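Local coordinates for putative transcriptional regulator protein, LacI family (Rhizobium etli, PDB 3MIZ), which probably binds cis-regulatory DNA and acts as a LacI-type transcriptional repressor, at residues Ser13-Ile18 with His69-Val74; Tyr76-Arg81 with Ile98-Gln103; Ile83-Ser88 with Pro102-Leu107; Pro109-Asp114 with Arg278-Lys283. All blocks are in the same frame, centred on the assembly; numbering follows the deposited sequence.

Contact 1 of 4, residues Ser13-Ile18 with His69-Val74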
loop_
_atom_site.group_PDB
_atom_site.type_symbol
_atom_site.label_atom_id
_atom_site.label_comp_id
_atom_site.label_asym_id
_atom_site.label_seq_id
_atom_site.Cartn_x
_atom_site.Cartn_y
_atom_site.Cartn_z
ATOM N N SER A 13 8.998 -25.217 -17.056
ATOM C CA SER A 13 9.304 -25.111 -15.636
ATOM C C SER A 13 8.021 -24.846 -14.856
ATOM O O SER A 13 7.964 -25.060 -13.643
ATOM C CB SER A 13 10.290 -23.969 -15.387
ATOM O OG SER A 13 9.700 -22.718 -15.695
ATOM N N ASN A 14 6.991 -24.400 -15.571
ATOM C CA ASN A 14 5.704 -24.054 -14.973
ATOM C C ASN A 14 5.896 -22.854 -14.061
ATOM O O ASN A 14 5.172 -22.671 -13.076
ATOM C CB ASN A 14 5.126 -25.235 -14.187
ATOM C CG ASN A 14 4.657 -26.353 -15.098
ATOM O OD1 ASN A 14 4.027 -26.096 -16.122
ATOM N ND2 ASN A 14 4.950 -27.591 -14.728
ATOM N N THR A 15 6.885 -22.035 -14.405
ATOM C CA THR A 15 7.186 -20.841 -13.630
ATOM C C THR A 15 7.015 -19.602 -14.500
ATOM O O THR A 15 7.571 -19.522 -15.598
ATOM C CB THR A 15 8.634 -20.884 -13.090
ATOM O OG1 THR A 15 8.793 -22.040 -12.257
ATOM C CG2 THR A 15 8.944 -19.636 -12.274
ATOM N N PHE A 16 6.221 -18.654 -14.018
ATOM C CA PHE A 16 6.004 -17.401 -14.732
ATOM C C PHE A 16 6.832 -16.369 -13.985
ATOM O O PHE A 16 6.936 -16.422 -12.762
ATOM C CB PHE A 16 4.536 -16.957 -14.682
ATOM C CG PHE A 16 3.617 -17.713 -15.602
ATOM C CD1 PHE A 16 4.086 -18.730 -16.420
ATOM C CD2 PHE A 16 2.264 -17.401 -15.636
ATOM C CE1 PHE A 16 3.218 -19.427 -17.261
ATOM C CE2 PHE A 16 1.390 -18.086 -16.468
ATOM C CZ PHE A 16 1.867 -19.104 -17.284
ATOM N N GLY A 17 7.428 -15.444 -14.722
ATOM C CA GLY A 17 8.209 -14.409 -14.090
ATOM C C GLY A 17 7.472 -13.099 -14.266
ATOM O O GLY A 17 6.903 -12.842 -15.322
ATOM N N ILE A 18 7.454 -12.281 -13.227
ATOM C CA ILE A 18 6.805 -10.976 -13.307
ATOM C C ILE A 18 7.899 -9.928 -13.282
ATOM O O ILE A 18 8.720 -9.904 -12.368
ATOM C CB ILE A 18 5.901 -10.689 -12.094
ATOM C CG1 ILE A 18 4.741 -11.680 -12.043
ATOM C CG2 ILE A 18 5.365 -9.238 -12.182
ATOM C CD1 ILE A 18 3.802 -11.441 -10.851
ATOM N N HIS A 69 17.207 -18.862 -16.126
ATOM C CA HIS A 69 16.431 -19.694 -15.209
ATOM C C HIS A 69 15.306 -20.498 -15.868
ATOM O O HIS A 69 14.534 -21.171 -15.181
ATOM C CB HIS A 69 15.862 -18.819 -14.090
ATOM C CG HIS A 69 16.882 -18.391 -13.079
ATOM N ND1 HIS A 69 17.383 -19.244 -12.119
ATOM C CD2 HIS A 69 17.493 -17.200 -12.876
ATOM C CE1 HIS A 69 18.255 -18.597 -11.367
ATOM N NE2 HIS A 69 18.339 -17.354 -11.805
ATOM N N ARG A 70 15.221 -20.424 -17.194
ATOM C CA ARG A 70 14.211 -21.146 -17.973
ATOM C C ARG A 70 12.755 -20.805 -17.648
ATOM O O ARG A 70 11.888 -21.677 -17.674
ATOM C CB ARG A 70 14.403 -22.661 -17.835
ATOM C CG ARG A 70 15.850 -23.136 -17.929
ATOM C CD ARG A 70 16.559 -22.616 -19.168
ATOM N NE ARG A 70 17.960 -23.030 -19.186
ATOM C CZ ARG A 70 18.883 -22.524 -20.001
ATOM N NH1 ARG A 70 18.555 -21.577 -20.872
ATOM N NH2 ARG A 70 20.133 -22.966 -19.945
ATOM N N ILE A 71 12.483 -19.546 -17.328
ATOM C CA ILE A 71 11.113 -19.127 -17.046
ATOM C C ILE A 71 10.282 -19.407 -18.304
ATOM O O ILE A 71 10.759 -19.202 -19.419
ATOM C CB ILE A 71 11.054 -17.619 -16.721
ATOM C CG1 ILE A 71 11.805 -17.341 -15.417
ATOM C CG2 ILE A 71 9.610 -17.159 -16.615
ATOM C CD1 ILE A 71 11.255 -18.104 -14.218
ATOM N N ASP A 72 9.051 -19.884 -18.124
ATOM C CA ASP A 72 8.175 -20.200 -19.252
ATOM C C ASP A 72 7.583 -18.971 -19.933
ATOM O O ASP A 72 7.359 -18.975 -21.144
ATOM C CB ASP A 72 7.026 -21.112 -18.815
ATOM C CG ASP A 72 7.485 -22.515 -18.487
ATOM O OD1 ASP A 72 8.582 -22.908 -18.941
ATOM O OD2 ASP A 72 6.732 -23.227 -17.784
ATOM N N GLY A 73 7.319 -17.929 -19.152
ATOM C CA GLY A 73 6.758 -16.712 -19.711
ATOM C C GLY A 73 6.935 -15.539 -18.761
ATOM O O GLY A 73 7.289 -15.726 -17.596
ATOM N N VAL A 74 6.682 -14.333 -19.254
ATOM C CA VAL A 74 6.823 -13.127 -18.442
ATOM C C VAL A 74 5.582 -12.248 -18.462
ATOM O O VAL A 74 4.956 -12.051 -19.503
ATOM C CB VAL A 74 8.007 -12.240 -18.929
ATOM C CG1 VAL A 74 7.942 -10.851 -18.265
ATOM C CG2 VAL A 74 9.323 -12.896 -18.608
#
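T15 and D72 join the two backbones where strand 15-20 comes alongside the chain leading into strand 73-78: D72 N gives a 2.9 Å hydrogen bond to T15 O, approaching nearly head-on to the carbonyl. One step further the strands run parallel, G17 pairing with V74, and the amide of G17 bonds to G73 O, although the position of that oxygen is less certain. The CA of V74 adds a CA-H...O contact to G17 O. Before the pairing begins, the carboxylate of D72 receives the turn at S13 and N14. D72 OD1 takes S13 N at 3.0 Å on its syn side, whereas D72 OD2 takes N14 N from above the carboxylate plane, in a bond modelled doubtfully short. The hydroxyl of S13 donates to R70 O (S13 OG to R70 O 3.1 Å) and accepts from the amide of T15, an ST turn that ties it to both segments. R70 itself, with positive phi, ends helix 56-68 in a Schellman motif. Helix and strand thus follow each other as in the crossover units of a Rossmann-like parallel sheet, here with 15-20 and 73-78 as neighbouring inner strands. I71 turns CG2 toward G17, its exact place doubtful. Its other end, I71 CD1, presses against T15 CG2 at 3.4 Å, a tight pair. The F16 ring has the CB of D72 at its edge and packs on L264 and I268 of helix 253-268; T15 OG1 bonds instead to T46, and T15 also packs on M65 of the second subunit.

Contact 2 of 4, residues Tyr76-Arg81 with Ile98-Gln103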
loop_
_atom_site.group_PDB
_atom_site.type_symbol
_atom_site.label_atom_id
_atom_site.label_comp_id
_atom_site.label_asym_id
_atom_site.label_seq_id
_atom_site.Cartn_x
_atom_site.Cartn_y
_atom_site.Cartn_z
ATOM N N TYR A 76 4.803 -8.587 -17.852
ATOM C CA TYR A 76 5.432 -7.282 -17.718
ATOM C C TYR A 76 4.377 -6.384 -17.096
ATOM O O TYR A 76 3.424 -5.988 -17.766
ATOM C CB TYR A 76 5.798 -6.758 -19.100
ATOM C CG TYR A 76 6.804 -5.657 -19.071
ATOM C CD1 TYR A 76 8.161 -5.945 -18.930
ATOM C CD2 TYR A 76 6.415 -4.324 -19.210
ATOM C CE1 TYR A 76 9.108 -4.947 -18.936
ATOM C CE2 TYR A 76 7.362 -3.309 -19.216
ATOM C CZ TYR A 76 8.712 -3.634 -19.081
ATOM O OH TYR A 76 9.672 -2.649 -19.102
ATOM N N VAL A 77 4.557 -6.055 -15.822
ATOM C CA VAL A 77 3.580 -5.257 -15.097
ATOM C C VAL A 77 4.113 -3.920 -14.595
ATOM O O VAL A 77 5.150 -3.851 -13.932
ATOM C CB VAL A 77 3.049 -6.059 -13.878
ATOM C CG1 VAL A 77 1.947 -5.284 -13.165
ATOM C CG2 VAL A 77 2.567 -7.422 -14.330
ATOM N N THR A 78 3.400 -2.850 -14.913
ATOM C CA THR A 78 3.812 -1.534 -14.442
ATOM C C THR A 78 2.904 -1.137 -13.280
ATOM O O THR A 78 1.724 -1.503 -13.253
ATOM C CB THR A 78 3.733 -0.488 -15.574
ATOM O OG1 THR A 78 2.435 -0.515 -16.181
ATOM C CG2 THR A 78 4.785 -0.797 -16.644
HETATM N N MSE A 79 3.452 -0.407 -12.313
HETATM C CA MSE A 79 2.668 0.023 -11.155
HETATM C C MSE A 79 1.549 0.980 -11.562
HETATM O O MSE A 79 0.454 0.949 -10.995
HETATM C CB MSE A 79 3.582 0.674 -10.118
HETATM C CG MSE A 79 4.456 -0.323 -9.386
HETATM SE SE MSE A 79 3.376 -1.636 -8.438
HETATM C CE MSE A 79 3.462 -3.129 -9.689
ATOM N N TYR A 80 1.827 1.852 -12.525
ATOM C CA TYR A 80 0.796 2.754 -13.022
ATOM C C TYR A 80 0.777 2.610 -14.529
ATOM O O TYR A 80 1.724 2.097 -15.130
ATOM C CB TYR A 80 1.040 4.219 -12.613
ATOM C CG TYR A 80 2.454 4.713 -12.774
ATOM C CD1 TYR A 80 3.333 4.723 -11.690
ATOM C CD2 TYR A 80 2.913 5.187 -14.004
ATOM C CE1 TYR A 80 4.636 5.199 -11.823
ATOM C CE2 TYR A 80 4.213 5.658 -14.147
ATOM C CZ TYR A 80 5.065 5.664 -13.055
ATOM O OH TYR A 80 6.340 6.158 -13.191
ATOM N N ARG A 81 -0.305 3.055 -15.149
ATOM C CA ARG A 81 -0.435 2.916 -16.583
ATOM C C ARG A 81 0.667 3.635 -17.354
ATOM O O ARG A 81 0.908 4.822 -17.156
ATOM C CB ARG A 81 -1.807 3.408 -17.010
ATOM C CG ARG A 81 -2.268 2.820 -18.309
ATOM C CD ARG A 81 -3.707 3.193 -18.558
ATOM N NE ARG A 81 -4.102 2.887 -19.922
ATOM C CZ ARG A 81 -5.288 3.187 -20.428
ATOM N NH1 ARG A 81 -6.191 3.803 -19.670
ATOM N NH2 ARG A 81 -5.568 2.878 -21.683
ATOM N N ILE A 98 0.820 -6.033 -18.713
ATOM C CA ILE A 98 -0.357 -5.732 -17.898
ATOM C C ILE A 98 -0.246 -4.348 -17.261
ATOM O O ILE A 98 0.736 -4.047 -16.572
ATOM C CB ILE A 98 -0.543 -6.770 -16.774
ATOM C CG1 ILE A 98 -0.618 -8.185 -17.377
ATOM C CG2 ILE A 98 -1.840 -6.460 -16.001
ATOM C CD1 ILE A 98 -0.440 -9.315 -16.347
ATOM N N ASN A 99 -1.264 -3.528 -17.503
ATOM C CA ASN A 99 -1.370 -2.156 -16.987
ATOM C C ASN A 99 -0.501 -1.201 -17.797
ATOM O O ASN A 99 -0.204 -0.082 -17.366
ATOM C CB ASN A 99 -0.953 -2.089 -15.512
ATOM C CG ASN A 99 -1.572 -0.904 -14.790
ATOM O OD1 ASN A 99 -1.063 -0.443 -13.769
ATOM N ND2 ASN A 99 -2.681 -0.413 -15.315
ATOM N N CYS A 100 -0.094 -1.656 -18.974
ATOM C CA CYS A 100 0.742 -0.863 -19.845
ATOM C C CYS A 100 0.569 -1.326 -21.284
ATOM O O CYS A 100 0.005 -2.391 -21.550
ATOM C CB CYS A 100 2.214 -0.979 -19.414
ATOM S SG CYS A 100 2.848 -2.687 -19.276
ATOM N N ARG A 101 1.049 -0.503 -22.208
ATOM C CA ARG A 101 0.957 -0.788 -23.629
ATOM C C ARG A 101 2.314 -0.496 -24.269
ATOM O O ARG A 101 3.011 0.439 -23.867
ATOM C CB ARG A 101 -0.123 0.105 -24.248
ATOM C CG ARG A 101 0.112 0.531 -25.683
ATOM C CD ARG A 101 -0.872 1.622 -26.067
ATOM N NE ARG A 101 -1.158 2.475 -24.914
ATOM C CZ ARG A 101 -1.983 3.518 -24.918
ATOM N NH1 ARG A 101 -2.627 3.874 -26.026
ATOM N NH2 ARG A 101 -2.184 4.194 -23.796
ATOM N N PRO A 102 2.699 -1.287 -25.277
ATOM C CA PRO A 102 3.989 -1.055 -25.931
ATOM C C PRO A 102 3.978 0.232 -26.741
ATOM O O PRO A 102 2.929 0.653 -27.230
ATOM C CB PRO A 102 4.151 -2.285 -26.818
ATOM C CG PRO A 102 2.727 -2.594 -27.210
ATOM C CD PRO A 102 1.986 -2.423 -25.894
ATOM N N GLN A 103 5.143 0.863 -26.867
ATOM C CA GLN A 103 5.257 2.085 -27.655
ATOM C C GLN A 103 5.190 1.666 -29.119
ATOM O O GLN A 103 4.606 2.359 -29.960
ATOM C CB GLN A 103 6.589 2.783 -27.368
ATOM C CG GLN A 103 6.761 4.111 -28.089
ATOM C CD GLN A 103 5.610 5.063 -27.827
ATOM O OE1 GLN A 103 4.492 4.848 -28.296
ATOM N NE2 GLN A 103 5.877 6.120 -27.066
#
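Y76 O accepts I98 N in a nearly straight 2.8 Å hydrogen bond, and the amide of T78 returns a weak one to I98 O. These bonds bracket the parallel pair V77 and I98, at the edge of the sheet where strand 73-78 ends. V77 CG2 lies 4.0 Å from I98 CB, and both side chains pack on I32 of helix 30-42. Here the second segment turns a corner at I98 and N99, the first at M79 and Y80, and T78 fills the space between the two segments. T78 CB stands 4.2 Å from C100 CB. From there T78 OG1, set between the backbone N and the carbonyl carbon (chi1 52°), reaches forward to donate to Y80 O at 2.9 Å, coming from above that carbonyl plane. The other branch, CG2, rests against both CB and SG of C100. That sulfur in turn meets the Y76 ring in the ring plane, C100 SG being 3.9 Å from Y76 CD2, a sulfur-aromatic contact at the edge. A valine in place of T78 would probably leave Y80 O without its hydroxyl donor and the corner less firmly fixed. Beyond the corner, the CA of R81 makes a straight CA-H...O contact to N99 O. The extended R81 chain carries its guanidinium to E112 and D115, in salt bridges through NE and NH1, and R81 NH2 comes within 4.2 Å of R101 NH2. The E112 carboxylate is probably what lets the two arginines come together, bound firmly to R81 and only weakly and at long range to R101.

Contact 3 of 4, residues Ile83-Ser88 with Pro102-Leu107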
loop_
_atom_site.group_PDB
_atom_site.type_symbol
_atom_site.label_atom_id
_atom_site.label_comp_id
_atom_site.label_asym_id
_atom_site.label_seq_id
_atom_site.Cartn_x
_atom_site.Cartn_y
_atom_site.Cartn_z
ATOM N N ILE A 83 3.094 3.657 -21.329
ATOM C CA ILE A 83 3.262 3.249 -22.716
ATOM C C ILE A 83 4.779 3.072 -22.767
ATOM O O ILE A 83 5.526 4.037 -22.564
ATOM C CB ILE A 83 2.846 4.348 -23.715
ATOM C CG1 ILE A 83 1.348 4.643 -23.587
ATOM C CG2 ILE A 83 3.133 3.884 -25.138
ATOM C CD1 ILE A 83 0.895 5.831 -24.439
ATOM N N VAL A 84 5.235 1.845 -23.001
ATOM C CA VAL A 84 6.664 1.578 -23.021
ATOM C C VAL A 84 7.007 0.236 -23.639
ATOM O O VAL A 84 6.249 -0.734 -23.521
ATOM C CB VAL A 84 7.245 1.618 -21.588
ATOM C CG1 VAL A 84 6.492 0.642 -20.694
ATOM C CG2 VAL A 84 8.733 1.267 -21.604
ATOM N N ASP A 85 8.145 0.200 -24.327
ATOM C CA ASP A 85 8.635 -1.029 -24.936
ATOM C C ASP A 85 9.563 -1.679 -23.924
ATOM O O ASP A 85 10.458 -1.026 -23.383
ATOM C CB ASP A 85 9.435 -0.729 -26.208
ATOM C CG ASP A 85 8.580 -0.732 -27.455
ATOM O OD1 ASP A 85 7.332 -0.702 -27.343
ATOM O OD2 ASP A 85 9.162 -0.758 -28.561
ATOM N N PRO A 86 9.362 -2.970 -23.636
ATOM C CA PRO A 86 10.277 -3.575 -22.662
ATOM C C PRO A 86 11.702 -3.540 -23.225
ATOM O O PRO A 86 11.892 -3.562 -24.440
ATOM C CB PRO A 86 9.757 -5.005 -22.530
ATOM C CG PRO A 86 8.278 -4.873 -22.851
ATOM C CD PRO A 86 8.289 -3.903 -24.022
ATOM N N GLU A 87 12.686 -3.465 -22.336
ATOM C CA GLU A 87 14.095 -3.458 -22.724
ATOM C C GLU A 87 14.662 -4.845 -22.415
ATOM O O GLU A 87 15.288 -5.045 -21.375
ATOM C CB GLU A 87 14.851 -2.395 -21.925
ATOM C CG GLU A 87 14.607 -0.975 -22.402
ATOM C CD GLU A 87 15.255 -0.708 -23.748
ATOM O OE1 GLU A 87 16.503 -0.743 -23.816
ATOM O OE2 GLU A 87 14.520 -0.476 -24.737
ATOM N N SER A 88 14.433 -5.791 -23.323
ATOM C CA SER A 88 14.883 -7.172 -23.147
ATOM C C SER A 88 16.186 -7.553 -23.854
ATOM O O SER A 88 16.576 -8.722 -23.856
ATOM C CB SER A 88 13.782 -8.126 -23.603
ATOM O OG SER A 88 13.399 -7.844 -24.937
ATOM N N PRO A 102 2.699 -1.287 -25.277
ATOM C CA PRO A 102 3.989 -1.055 -25.931
ATOM C C PRO A 102 3.978 0.232 -26.741
ATOM O O PRO A 102 2.929 0.653 -27.230
ATOM C CB PRO A 102 4.151 -2.285 -26.818
ATOM C CG PRO A 102 2.727 -2.594 -27.210
ATOM C CD PRO A 102 1.986 -2.423 -25.894
ATOM N N GLN A 103 5.143 0.863 -26.867
ATOM C CA GLN A 103 5.257 2.085 -27.655
ATOM C C GLN A 103 5.190 1.666 -29.119
ATOM O O GLN A 103 4.606 2.359 -29.960
ATOM C CB GLN A 103 6.589 2.783 -27.368
ATOM C CG GLN A 103 6.761 4.111 -28.089
ATOM C CD GLN A 103 5.610 5.063 -27.827
ATOM O OE1 GLN A 103 4.492 4.848 -28.296
ATOM N NE2 GLN A 103 5.877 6.120 -27.066
ATOM N N THR A 104 5.789 0.515 -29.415
ATOM C CA THR A 104 5.786 -0.026 -30.771
ATOM C C THR A 104 4.482 -0.774 -31.009
ATOM O O THR A 104 4.173 -1.744 -30.315
ATOM C CB THR A 104 6.971 -0.994 -30.992
ATOM O OG1 THR A 104 8.199 -0.261 -30.923
ATOM C CG2 THR A 104 6.867 -1.679 -32.344
ATOM N N ARG A 105 3.726 -0.312 -32.000
ATOM C CA ARG A 105 2.439 -0.906 -32.357
ATOM C C ARG A 105 2.451 -2.428 -32.432
ATOM O O ARG A 105 3.215 -3.029 -33.194
ATOM C CB ARG A 105 1.951 -0.341 -33.696
ATOM C CG ARG A 105 0.609 -0.900 -34.154
ATOM C CD ARG A 105 0.141 -0.244 -35.453
ATOM N NE ARG A 105 0.931 -0.660 -36.608
ATOM C CZ ARG A 105 0.866 -1.867 -37.161
ATOM N NH1 ARG A 105 0.042 -2.783 -36.669
ATOM N NH2 ARG A 105 1.633 -2.165 -38.201
ATOM N N GLU A 106 1.588 -3.036 -31.627
ATOM C CA GLU A 106 1.430 -4.485 -31.564
ATOM C C GLU A 106 2.708 -5.282 -31.329
ATOM O O GLU A 106 2.838 -6.405 -31.816
ATOM C CB GLU A 106 0.749 -4.994 -32.835
ATOM C CG GLU A 106 -0.530 -4.247 -33.184
ATOM C CD GLU A 106 -1.435 -5.042 -34.105
ATOM O OE1 GLU A 106 -2.034 -6.031 -33.629
ATOM O OE2 GLU A 106 -1.541 -4.684 -35.299
ATOM N N LEU A 107 3.649 -4.714 -30.586
ATOM C CA LEU A 107 4.893 -5.422 -30.301
ATOM C C LEU A 107 4.603 -6.661 -29.448
ATOM O O LEU A 107 5.184 -7.729 -29.658
ATOM C CB LEU A 107 5.869 -4.506 -29.556
ATOM C CG LEU A 107 7.277 -5.056 -29.317
ATOM C CD1 LEU A 107 8.028 -5.159 -30.643
ATOM C CD2 LEU A 107 8.022 -4.137 -28.369
#
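D85 grips the backbone at Q103 and T104, where the turn T104-L107 begins, with both carboxylate oxygens. D85 OD1 accepts T104 N in a nearly straight bond of 2.9 Å, met on the syn side but 25° out of the carboxylate plane, and takes a weaker, more bent one from the amide of Q103. D85 OD2 uses its syn lone pair for the hydroxyl of T104, which donates at 2.6 Å from T104 OG1. The T104 side chain lies at about a right angle to that of D85; with OG1 anti to its own carbonyl carbon (chi1 -66°), the hydroxyl stays on the same side as the T104 amide, and amide and hydroxyl together clasp the carboxylate. An asparagine at D85 would probably keep one acceptor but set an amide nitrogen where an oxygen now receives either T104 OG1 or the two backbone amides, leaving those donors without a mate. L107 lays CD2 over the carboxylate carbon of D85, L107 CD2 to D85 CG being 3.6 Å. At the other end, Q103 is bent at chi2 (54°), so that its carboxamide turns back across I83, whose CG2 is 3.6 Å from Q103 OE1. Between the two ends the backbones also touch: P102 CA directs its hydrogen straight at V84 O, 3.3 Å away. P86 packs on helix 56-68. An aspartate accepting from successive backbone amides and a neighbouring hydroxyl joins two surface loops here, the second of which reverses through a type II beta turn from T104 to L107.

Contact 4 of 4, residues Pro109-Asp114 with Arg278-Lys283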
loop_
_atom_site.group_PDB
_atom_site.type_symbol
_atom_site.label_atom_id
_atom_site.label_comp_id
_atom_site.label_asym_id
_atom_site.label_seq_id
_atom_site.Cartn_x
_atom_site.Cartn_y
_atom_site.Cartn_z
ATOM N N PRO A 109 1.213 -8.547 -26.751
ATOM C CA PRO A 109 -0.181 -8.409 -26.329
ATOM C C PRO A 109 -0.206 -7.605 -25.034
ATOM O O PRO A 109 0.742 -7.648 -24.245
ATOM C CB PRO A 109 -0.636 -9.852 -26.136
ATOM C CG PRO A 109 0.634 -10.584 -25.837
ATOM C CD PRO A 109 1.611 -9.964 -26.790
ATOM N N SER A 110 -1.284 -6.863 -24.815
ATOM C CA SER A 110 -1.373 -6.051 -23.615
ATOM C C SER A 110 -2.803 -5.925 -23.136
ATOM O O SER A 110 -3.745 -5.976 -23.926
ATOM C CB SER A 110 -0.800 -4.658 -23.868
ATOM O OG SER A 110 -1.521 -3.993 -24.886
ATOM N N ILE A 111 -2.953 -5.772 -21.827
ATOM C CA ILE A 111 -4.268 -5.616 -21.235
ATOM C C ILE A 111 -4.154 -4.499 -20.196
ATOM O O ILE A 111 -3.279 -4.526 -19.324
ATOM C CB ILE A 111 -4.746 -6.962 -20.629
ATOM C CG1 ILE A 111 -6.195 -6.840 -20.163
ATOM C CG2 ILE A 111 -3.814 -7.401 -19.507
ATOM C CD1 ILE A 111 -6.880 -8.194 -19.899
ATOM N N GLU A 112 -5.021 -3.501 -20.327
ATOM C CA GLU A 112 -5.025 -2.329 -19.456
ATOM C C GLU A 112 -6.425 -1.969 -18.972
ATOM O O GLU A 112 -7.424 -2.407 -19.545
ATOM C CB GLU A 112 -4.531 -1.107 -20.220
ATOM C CG GLU A 112 -3.149 -1.184 -20.837
ATOM C CD GLU A 112 -2.958 -0.064 -21.840
ATOM O OE1 GLU A 112 -3.456 -0.200 -22.978
ATOM O OE2 GLU A 112 -2.335 0.959 -21.489
ATOM N N PRO A 113 -6.507 -1.124 -17.932
ATOM C CA PRO A 113 -7.790 -0.680 -17.378
ATOM C C PRO A 113 -8.220 0.527 -18.210
ATOM O O PRO A 113 -7.375 1.196 -18.819
ATOM C CB PRO A 113 -7.424 -0.298 -15.948
ATOM C CG PRO A 113 -6.071 0.304 -16.122
ATOM C CD PRO A 113 -5.390 -0.672 -17.080
ATOM N N ASP A 114 -9.514 0.820 -18.237
ATOM C CA ASP A 114 -10.010 1.942 -19.022
ATOM C C ASP A 114 -10.245 3.197 -18.174
ATOM O O ASP A 114 -11.375 3.482 -17.778
ATOM C CB ASP A 114 -11.312 1.540 -19.714
ATOM C CG ASP A 114 -11.605 2.376 -20.939
ATOM O OD1 ASP A 114 -11.232 3.567 -20.969
ATOM O OD2 ASP A 114 -12.236 1.834 -21.870
ATOM N N ARG A 278 -6.312 -5.220 -25.248
ATOM C CA ARG A 278 -7.588 -5.461 -24.587
ATOM C C ARG A 278 -7.675 -4.381 -23.523
ATOM O O ARG A 278 -6.676 -4.069 -22.871
ATOM C CB ARG A 278 -7.611 -6.816 -23.880
ATOM C CG ARG A 278 -7.618 -8.031 -24.778
ATOM C CD ARG A 278 -7.606 -9.269 -23.910
ATOM N NE ARG A 278 -7.695 -10.502 -24.677
ATOM C CZ ARG A 278 -7.725 -11.710 -24.123
ATOM N NH1 ARG A 278 -7.671 -11.834 -22.800
ATOM N NH2 ARG A 278 -7.819 -12.790 -24.889
ATOM N N VAL A 279 -8.850 -3.791 -23.353
ATOM C CA VAL A 279 -9.005 -2.777 -22.327
ATOM C C VAL A 279 -10.181 -3.195 -21.452
ATOM O O VAL A 279 -11.299 -3.360 -21.939
ATOM C CB VAL A 279 -9.254 -1.382 -22.936
ATOM C CG1 VAL A 279 -9.261 -0.339 -21.838
ATOM C CG2 VAL A 279 -8.163 -1.056 -23.946
ATOM N N VAL A 280 -9.913 -3.391 -20.165
ATOM C CA VAL A 280 -10.946 -3.810 -19.223
ATOM C C VAL A 280 -11.582 -2.613 -18.517
ATOM O O VAL A 280 -10.891 -1.739 -18.005
ATOM C CB VAL A 280 -10.361 -4.775 -18.169
ATOM C CG1 VAL A 280 -11.446 -5.195 -17.181
ATOM C CG2 VAL A 280 -9.758 -5.991 -18.858
ATOM N N SER A 281 -12.909 -2.587 -18.489
ATOM C CA SER A 281 -13.640 -1.492 -17.866
ATOM C C SER A 281 -13.408 -1.356 -16.362
ATOM O O SER A 281 -13.023 -2.307 -15.685
ATOM C CB SER A 281 -15.139 -1.663 -18.126
ATOM O OG SER A 281 -15.604 -2.888 -17.582
ATOM N N CYS A 282 -13.638 -0.149 -15.856
ATOM C CA CYS A 282 -13.516 0.139 -14.433
ATOM C C CYS A 282 -14.943 0.151 -13.899
ATOM O O CYS A 282 -15.806 0.830 -14.448
ATOM C CB CYS A 282 -12.875 1.508 -14.214
ATOM S SG CYS A 282 -11.150 1.603 -14.747
ATOM N N LYS A 283 -15.191 -0.609 -12.841
ATOM C CA LYS A 283 -16.525 -0.683 -12.258
ATOM C C LYS A 283 -16.829 0.471 -11.318
ATOM O O LYS A 283 -16.055 0.760 -10.411
ATOM C CB LYS A 283 -16.691 -2.000 -11.495
ATOM C CG LYS A 283 -16.645 -3.242 -12.369
ATOM C CD LYS A 283 -16.738 -4.511 -11.531
ATOM C CE LYS A 283 -16.747 -5.759 -12.403
ATOM N NZ LYS A 283 -16.748 -7.006 -11.588
#
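E112 O receives V280 N at 2.7 Å, nearly in line with the carbonyl, and the CA of V279 also comes to it in a CA-H...O contact. The ladder continues in both directions. R278 N donates to S110 O, E112 N to R278 O at 3.1 Å, and D114 N to V280 O in a more bent bond (131°), so strands 110-113 and 278-280 pair in parallel with their axes 26° apart. On one face, I111 extends CG1 anti to its backbone N (chi1 -173°) and sets I111 CD1 against V280 CG2 at 3.8 Å, the two side chains crossing at a slant. On the other, V279 CG1 presses on D114 CB, 3.5 Å away, with the side chains nearly perpendicular. The carboxylate of D114 instead turns to Q117, capping helix 115-127 from the N-cap position. The face with I111 and P113 is covered by L256 of helix 253-268, and R278 makes a cation-pi contact with W263 of that helix. Strand 277-285 is the middle one of its sheet, between 110-113 and 248-250.

From the N terminus, contact 1 closes the first loop, around helices 30-42 and 56-68, by setting strand 15-20 beside 73-78. Contact 2 starts further along that same strand, and I18 touches V77 between the two. Its loop, from 76-81 to 98-103, overlaps that of contact 3, which opens later at 83-88 and ends at 102-107; P102 and Q103 belong to both. Contact 4 then spans the longest interval, bringing 278-283 back to 109-114, just after contact 3 closes. It meets contact 2 through a backbone bond and a salt bridge, tying the late strand to the edge of the first sheet.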